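Local coordinates for alpha-galactosidase (Thermus thermophilus, PDB 6LCJ), which probably cleaves terminal alpha-linked galactose from oligosaccharides as a glycoside hydrolase of family 36, and assembles as a hexamer, at residues E[91-96]-E[145-150]; E[333-338]-E[396-401]. One frame throughout, in Å; residues are numbered along the deposited sequence.

Contact 1: E[91-96]-E[145-150]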
ATOM      1  N   SER E  91     -12.496  24.628 -19.665  1.00 26.86           N
ATOM      2  CA  SER E  91     -12.369  26.012 -19.226  1.00 24.37           C
ATOM      3  C   SER E  91     -13.358  26.914 -19.953  1.00 25.34           C
ATOM      4  O   SER E  91     -13.395  26.941 -21.190  1.00 26.37           O
ATOM      5  CB  SER E  91     -10.954  26.536 -19.446  1.00 24.92           C
ATOM      6  OG  SER E  91     -10.969  27.958 -19.407  1.00 36.97           O
ATOM      7  N   GLY E  92     -14.142  27.663 -19.177  1.00 22.85           N
ATOM      8  CA  GLY E  92     -14.950  28.743 -19.702  1.00 22.57           C
ATOM      9  C   GLY E  92     -16.189  28.315 -20.457  1.00 28.99           C
ATOM     10  O   GLY E  92     -17.272  28.852 -20.203  1.00 33.09           O
ATOM     11  N   VAL E  93     -16.063  27.357 -21.383  1.00 26.47           N
ATOM     12  CA  VAL E  93     -17.188  26.925 -22.204  1.00 29.14           C
ATOM     13  C   VAL E  93     -17.157  25.407 -22.373  1.00 28.24           C
ATOM     14  O   VAL E  93     -16.098  24.778 -22.391  1.00 26.07           O
ATOM     15  CB  VAL E  93     -17.196  27.633 -23.583  1.00 26.74           C
ATOM     16  CG1 VAL E  93     -15.868  27.427 -24.284  1.00 23.89           C
ATOM     17  CG2 VAL E  93     -18.366  27.138 -24.473  1.00 24.23           C
ATOM     18  N   GLY E  94     -18.348  24.820 -22.482  1.00 27.71           N
ATOM     19  CA  GLY E  94     -18.478  23.416 -22.794  1.00 28.20           C
ATOM     20  C   GLY E  94     -19.681  23.211 -23.690  1.00 31.58           C
ATOM     21  O   GLY E  94     -20.496  24.120 -23.891  1.00 31.37           O
ATOM     22  N   ALA E  95     -19.772  22.008 -24.245  1.00 28.20           N
ATOM     23  CA  ALA E  95     -20.912  21.705 -25.090  1.00 29.24           C
ATOM     24  C   ALA E  95     -21.114  20.203 -25.146  1.00 28.90           C
ATOM     25  O   ALA E  95     -20.163  19.425 -25.026  1.00 28.89           O
ATOM     26  CB  ALA E  95     -20.750  22.280 -26.505  1.00 30.18           C
ATOM     27  N   LEU E  96     -22.371  19.814 -25.310  1.00 32.55           N
ATOM     28  CA  LEU E  96     -22.764  18.429 -25.509  1.00 32.67           C
ATOM     29  C   LEU E  96     -23.344  18.285 -26.908  1.00 34.68           C
ATOM     30  O   LEU E  96     -23.973  19.206 -27.439  1.00 36.14           O
ATOM     31  CB  LEU E  96     -23.783  17.982 -24.449  1.00 30.86           C
ATOM     32  CG  LEU E  96     -23.249  17.863 -23.013  1.00 32.74           C
ATOM     33  CD1 LEU E  96     -24.355  17.538 -22.020  1.00 36.49           C
ATOM     34  CD2 LEU E  96     -22.135  16.820 -22.933  1.00 29.25           C
ATOM     35  N   ALA E 145     -20.658  30.617 -32.787  1.00 38.16           N
ATOM     36  CA  ALA E 145     -20.599  31.989 -33.282  1.00 36.53           C
ATOM     37  C   ALA E 145     -21.460  32.931 -32.440  1.00 35.50           C
ATOM     38  O   ALA E 145     -21.116  34.107 -32.277  1.00 36.73           O
ATOM     39  CB  ALA E 145     -21.030  32.030 -34.747  1.00 36.27           C
ATOM     40  N   ALA E 146     -22.569  32.435 -31.886  1.00 32.10           N
ATOM     41  CA  ALA E 146     -23.418  33.289 -31.066  1.00 34.48           C
ATOM     42  C   ALA E 146     -22.798  33.543 -29.698  1.00 34.50           C
ATOM     43  O   ALA E 146     -22.988  34.619 -29.126  1.00 33.88           O
ATOM     44  CB  ALA E 146     -24.811  32.670 -30.925  1.00 32.21           C
ATOM     45  N   TYR E 147     -22.065  32.566 -29.159  1.00 38.29           N
ATOM     46  CA  TYR E 147     -21.320  32.786 -27.921  1.00 37.06           C
ATOM     47  C   TYR E 147     -20.210  33.809 -28.132  1.00 34.41           C
ATOM     48  O   TYR E 147     -20.032  34.721 -27.314  1.00 31.94           O
ATOM     49  CB  TYR E 147     -20.756  31.449 -27.413  1.00 32.80           C
ATOM     50  CG  TYR E 147     -19.888  31.501 -26.159  1.00 30.84           C
ATOM     51  CD1 TYR E 147     -20.283  32.211 -25.026  1.00 28.70           C
ATOM     52  CD2 TYR E 147     -18.681  30.812 -26.106  1.00 32.00           C
ATOM     53  CE1 TYR E 147     -19.491  32.240 -23.886  1.00 26.88           C
ATOM     54  CE2 TYR E 147     -17.880  30.836 -24.974  1.00 28.63           C
ATOM     55  CZ  TYR E 147     -18.290  31.546 -23.867  1.00 31.07           C
ATOM     56  OH  TYR E 147     -17.487  31.558 -22.748  1.00 26.69           O
ATOM     57  N   ALA E 148     -19.461  33.684 -29.234  1.00 36.57           N
ATOM     58  CA  ALA E 148     -18.328  34.579 -29.465  1.00 36.16           C
ATOM     59  C   ALA E 148     -18.758  36.042 -29.522  1.00 33.91           C
ATOM     60  O   ALA E 148     -18.004  36.919 -29.083  1.00 32.81           O
ATOM     61  CB  ALA E 148     -17.591  34.182 -30.745  1.00 31.25           C
ATOM     62  N   ARG E 149     -19.971  36.326 -30.025  1.00 32.13           N
ATOM     63  CA  ARG E 149     -20.440  37.711 -30.107  1.00 31.81           C
ATOM     64  C   ARG E 149     -20.613  38.340 -28.740  1.00 35.55           C
ATOM     65  O   ARG E 149     -20.525  39.566 -28.604  1.00 42.14           O
ATOM     66  CB  ARG E 149     -21.755  37.787 -30.869  1.00 35.82           C
ATOM     67  CG  ARG E 149     -21.565  37.717 -32.371  1.00 36.52           C
ATOM     68  CD  ARG E 149     -22.853  37.408 -33.062  1.00 42.04           C
ATOM     69  NE  ARG E 149     -22.626  36.627 -34.274  1.00 46.20           N
ATOM     70  CZ  ARG E 149     -23.379  35.596 -34.638  1.00 41.87           C
ATOM     71  NH1 ARG E 149     -24.403  35.222 -33.875  1.00 38.64           N
ATOM     72  NH2 ARG E 149     -23.107  34.942 -35.759  1.00 44.66           N
ATOM     73  N   LEU E 150     -20.849  37.534 -27.714  1.00 36.85           N
ATOM     74  CA  LEU E 150     -21.033  38.049 -26.368  1.00 28.66           C
ATOM     75  C   LEU E 150     -19.726  38.192 -25.596  1.00 29.03           C
ATOM     76  O   LEU E 150     -19.754  38.548 -24.410  1.00 34.13           O
ATOM     77  CB  LEU E 150     -22.015  37.149 -25.617  1.00 26.68           C
ATOM     78  CG  LEU E 150     -23.360  37.156 -26.341  1.00 38.11           C
ATOM     79  CD1 LEU E 150     -24.303  36.130 -25.758  1.00 38.49           C
ATOM     80  CD2 LEU E 150     -23.969  38.556 -26.266  1.00 31.82           C
TER
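Tyr-147 reaches from helix 140-149 to Val-93 through ring atom CE2, the two side chains crossing at a slant rather than in a stack. CE2 makes the closest approach, 3.6 Å from Val-93 CB, and also touches the CG2 methyl at 3.8 Å. The valine's other methyl, CG1, stands 4.0 Å from the same ring carbon, so CE2 sits against the branch point, with both methyls nearby. The ring gets there because CG of Tyr-147 is anti to the backbone N (chi1 177°), which extends the side chain from the helix toward the start of strand 93-97. Beyond the valine, Tyr-147 OH comes within 3.7 Å of Gly-92 O without a hydrogen bond; its bond goes to the carbonyl of Ala-108. That bond satisfies the buried phenol oxygen and fixes the far end of the ring. With a phenylalanine in place of Tyr-147, Ala-108 O would probably lose its bond from the helix and the ring would be held by apolar packing alone. Gly-92, with phi at 75°, is the corner of a classic gamma turn in which Val-93 N bonds to Ser-91 O at 2.7 Å. Leu-105 of the adjacent strand 102-108 touches both Val-93 and Tyr-147, and Phe-134 packs on the tyrosine as well, making this a small apolar cluster. The turn at Gly-92 carries the chain from strand 89-91 of one antiparallel sheet into strand 93-97 of another. The whole is a helix packed on a beta-sheet, with Tyr-147 as its aromatic contact to the Gly-92 turn and strand 93-97, in the N-terminal beta-sandwich region characteristic of family 36, where the chain leads on to the catalytic barrel.

Contact 2: E[333-338]-E[396-401]; sequences EAYLLF and NVHVDP
Tyr-335 and His-398 join two strands of the (beta/alpha)8 barrel that are not neighbours: strand 352-354 runs between 335-338 and 398-400, so the contact is made by side chains alone. Leu-336 and Phe-338 pack outward on helix 317-331, while Tyr-335 and Leu-337 turn into the barrel. The polar part is a hydrogen bond of 2.8 Å between Tyr-335 OH and His-398 ND1, in which either could be the donor. The imidazole nitrogen lies near the plane of the phenol ring, at its edge. At its other nitrogen, NE2, the histidine bonds to Gly-157 O, so this buried ring is held at two points, which probably fixes its rotation.

The aromatic part is rim to rim, with ring centroids of Tyr-335 and His-398 5.8 Å apart and planes at 20°; neither ring covers the other. Tyr-335 also meets the ring of Tyr-300, nearly parallel to it. With CG anti to the backbone N (chi1 -164°), its phenol reaches over to the histidine of strand 398-400.

The van der Waals part lies two residues further along both strands, where Leu-337 crosses Asp-400 at about a right angle. Asp-400 OD1 accepts a hydrogen bond from the backbone N-H of Asp-402, an Asx turn, while OD2 lies 3.6 Å from both methyls, CD1 and CD2, of Leu-337.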
ATOM      1  N   GLU E 333      -0.788  51.282 -28.940  1.00 34.79           N
ATOM      2  CA  GLU E 333      -1.289  50.695 -30.172  1.00 41.21           C
ATOM      3  C   GLU E 333      -0.344  49.655 -30.760  1.00 34.81           C
ATOM      4  O   GLU E 333      -0.615  49.132 -31.842  1.00 35.63           O
ATOM      5  CB  GLU E 333      -1.571  51.806 -31.186  1.00 47.42           C
ATOM      6  CG  GLU E 333      -2.543  52.855 -30.634  1.00 52.00           C
ATOM      7  CD  GLU E 333      -2.905  53.943 -31.637  1.00 58.03           C
ATOM      8  OE1 GLU E 333      -1.984  54.592 -32.192  1.00 61.46           O
ATOM      9  OE2 GLU E 333      -4.119  54.152 -31.860  1.00 51.77           O
ATOM     10  N   ALA E 334       0.742  49.331 -30.070  1.00 34.20           N
ATOM     11  CA  ALA E 334       1.591  48.246 -30.514  1.00 32.63           C
ATOM     12  C   ALA E 334       0.766  46.973 -30.639  1.00 37.74           C
ATOM     13  O   ALA E 334      -0.338  46.860 -30.088  1.00 36.90           O
ATOM     14  CB  ALA E 334       2.750  48.047 -29.545  1.00 31.48           C
ATOM     15  N   TYR E 335       1.290  46.027 -31.418  1.00 34.81           N
ATOM     16  CA  TYR E 335       0.628  44.747 -31.648  1.00 31.28           C
ATOM     17  C   TYR E 335       1.077  43.765 -30.573  1.00 31.82           C
ATOM     18  O   TYR E 335       2.274  43.474 -30.455  1.00 32.31           O
ATOM     19  CB  TYR E 335       0.959  44.189 -33.034  1.00 27.43           C
ATOM     20  CG  TYR E 335       0.016  43.086 -33.478  1.00 28.37           C
ATOM     21  CD1 TYR E 335       0.186  41.779 -33.030  1.00 28.47           C
ATOM     22  CD2 TYR E 335      -1.054  43.352 -34.325  1.00 23.91           C
ATOM     23  CE1 TYR E 335      -0.674  40.770 -33.422  1.00 27.40           C
ATOM     24  CE2 TYR E 335      -1.917  42.351 -34.719  1.00 29.08           C
ATOM     25  CZ  TYR E 335      -1.723  41.059 -34.264  1.00 28.17           C
ATOM     26  OH  TYR E 335      -2.576  40.054 -34.646  1.00 27.37           O
ATOM     27  N   LEU E 336       0.129  43.239 -29.806  1.00 24.41           N
ATOM     28  CA  LEU E 336       0.441  42.219 -28.815  1.00 27.96           C
ATOM     29  C   LEU E 336      -0.103  40.877 -29.294  1.00 30.14           C
ATOM     30  O   LEU E 336      -1.313  40.732 -29.532  1.00 27.17           O
ATOM     31  CB  LEU E 336      -0.123  42.583 -27.442  1.00 28.40           C
ATOM     32  CG  LEU E 336       0.436  43.881 -26.877  1.00 28.47           C
ATOM     33  CD1 LEU E 336      -0.176  44.153 -25.521  1.00 29.08           C
ATOM     34  CD2 LEU E 336       1.958  43.830 -26.815  1.00 25.15           C
ATOM     35  N   LEU E 337       0.803  39.925 -29.476  1.00 28.26           N
ATOM     36  CA  LEU E 337       0.467  38.542 -29.758  1.00 27.98           C
ATOM     37  C   LEU E 337       0.579  37.773 -28.451  1.00 27.93           C
ATOM     38  O   LEU E 337       1.667  37.707 -27.867  1.00 25.44           O
ATOM     39  CB  LEU E 337       1.409  37.951 -30.807  1.00 26.88           C
ATOM     40  CG  LEU E 337       1.210  36.445 -31.040  1.00 29.99           C
ATOM     41  CD1 LEU E 337      -0.104  36.178 -31.763  1.00 27.93           C
ATOM     42  CD2 LEU E 337       2.366  35.849 -31.811  1.00 31.11           C
ATOM     43  N   PHE E 338      -0.545  37.218 -27.985  1.00 28.73           N
ATOM     44  CA  PHE E 338      -0.583  36.448 -26.740  1.00 28.53           C
ATOM     45  C   PHE E 338      -0.298  34.980 -27.027  1.00 27.36           C
ATOM     46  O   PHE E 338      -0.931  34.382 -27.906  1.00 24.88           O
ATOM     47  CB  PHE E 338      -1.945  36.571 -26.047  1.00 25.15           C
ATOM     48  CG  PHE E 338      -2.139  37.860 -25.268  1.00 30.63           C
ATOM     49  CD1 PHE E 338      -1.465  39.026 -25.623  1.00 30.52           C
ATOM     50  CD2 PHE E 338      -3.026  37.910 -24.202  1.00 27.09           C
ATOM     51  CE1 PHE E 338      -1.674  40.207 -24.934  1.00 30.05           C
ATOM     52  CE2 PHE E 338      -3.235  39.094 -23.500  1.00 29.00           C
ATOM     53  CZ  PHE E 338      -2.558  40.240 -23.868  1.00 29.66           C
ATOM     54  N   ASN E 396     -13.290  37.632 -32.261  1.00 30.96           N
ATOM     55  CA  ASN E 396     -12.844  38.388 -31.104  1.00 28.93           C
ATOM     56  C   ASN E 396     -11.386  38.796 -31.132  1.00 28.61           C
ATOM     57  O   ASN E 396     -11.003  39.679 -30.369  1.00 29.23           O
ATOM     58  CB  ASN E 396     -13.092  37.582 -29.819  1.00 29.01           C
ATOM     59  CG  ASN E 396     -14.512  37.074 -29.720  1.00 30.18           C
ATOM     60  OD1 ASN E 396     -14.859  36.059 -30.317  1.00 32.27           O
ATOM     61  ND2 ASN E 396     -15.345  37.779 -28.962  1.00 30.90           N
ATOM     62  N   VAL E 397     -10.558  38.187 -31.991  1.00 24.11           N
ATOM     63  CA  VAL E 397      -9.126  38.428 -31.973  1.00 25.16           C
ATOM     64  C   VAL E 397      -8.565  37.828 -33.250  1.00 25.87           C
ATOM     65  O   VAL E 397      -9.196  36.969 -33.866  1.00 30.31           O
ATOM     66  CB  VAL E 397      -8.492  37.797 -30.702  1.00 25.45           C
ATOM     67  CG1 VAL E 397      -8.665  36.291 -30.710  1.00 22.19           C
ATOM     68  CG2 VAL E 397      -7.017  38.168 -30.566  1.00 25.07           C
ATOM     69  N   HIS E 398      -7.392  38.295 -33.665  1.00 22.73           N
ATOM     70  CA  HIS E 398      -6.651  37.612 -34.711  1.00 25.80           C
ATOM     71  C   HIS E 398      -6.199  36.254 -34.194  1.00 30.70           C
ATOM     72  O   HIS E 398      -5.409  36.168 -33.245  1.00 22.99           O
ATOM     73  CB  HIS E 398      -5.453  38.442 -35.151  1.00 26.95           C
ATOM     74  CG  HIS E 398      -5.838  39.745 -35.767  1.00 32.31           C
ATOM     75  ND1 HIS E 398      -4.963  40.805 -35.882  1.00 26.56           N
ATOM     76  CD2 HIS E 398      -7.023  40.169 -36.273  1.00 29.09           C
ATOM     77  CE1 HIS E 398      -5.591  41.820 -36.451  1.00 32.54           C
ATOM     78  NE2 HIS E 398      -6.837  41.459 -36.702  1.00 31.37           N
ATOM     79  N   VAL E 399      -6.700  35.194 -34.823  1.00 28.15           N
ATOM     80  CA  VAL E 399      -6.419  33.835 -34.389  1.00 27.26           C
ATOM     81  C   VAL E 399      -5.139  33.364 -35.066  1.00 28.17           C
ATOM     82  O   VAL E 399      -5.069  33.270 -36.298  1.00 25.63           O
ATOM     83  CB  VAL E 399      -7.596  32.910 -34.708  1.00 25.77           C
ATOM     84  CG1 VAL E 399      -7.180  31.460 -34.531  1.00 25.78           C
ATOM     85  CG2 VAL E 399      -8.770  33.271 -33.817  1.00 25.14           C
ATOM     86  N   ASP E 400      -4.117  33.090 -34.261  1.00 25.15           N
ATOM     87  CA  ASP E 400      -2.828  32.673 -34.783  1.00 24.20           C
ATOM     88  C   ASP E 400      -2.724  31.152 -34.792  1.00 23.48           C
ATOM     89  O   ASP E 400      -2.705  30.544 -33.717  1.00 24.86           O
ATOM     90  CB  ASP E 400      -1.718  33.278 -33.939  1.00 24.11           C
ATOM     91  CG  ASP E 400      -0.337  32.943 -34.464  1.00 34.36           C
ATOM     92  OD1 ASP E 400      -0.244  32.340 -35.570  1.00 33.68           O
ATOM     93  OD2 ASP E 400       0.658  33.303 -33.774  1.00 35.19           O
ATOM     94  N   PRO E 401      -2.633  30.495 -35.951  1.00 26.03           N
ATOM     95  CA  PRO E 401      -2.529  29.029 -35.965  1.00 26.42           C
ATOM     96  C   PRO E 401      -1.100  28.533 -35.834  1.00 27.02           C
ATOM     97  O   PRO E 401      -0.882  27.316 -35.883  1.00 29.83           O
ATOM     98  CB  PRO E 401      -3.115  28.656 -37.344  1.00 21.04           C
ATOM     99  CG  PRO E 401      -2.666  29.795 -38.224  1.00 27.42           C
ATOM    100  CD  PRO E 401      -2.520  31.051 -37.314  1.00 28.17           C
TER

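Both contacts are buried, but they lie in different parts of the fold, the antiparallel sheets and the barrel, their centres about 20 Å apart. Contact 1, about 16 Å from the chain centre, packs a helix on an antiparallel sheet, mainly through apolar groups, with no hydrogen bond between its segments. Contact 2, about 10 Å from that centre, joins parallel strands inside the barrel and combines a tyrosine-histidine hydrogen bond with a leucine-carboxylate contact. They share no strand or helix, yet they are physically joined: Asn-396, leading into strand 398-400, makes a probable hydrogen bond from ND2 to Ala-148 O, 2.8 Å away, near the end of helix 140-149. The asparagine thereby ties that helix to the barrel.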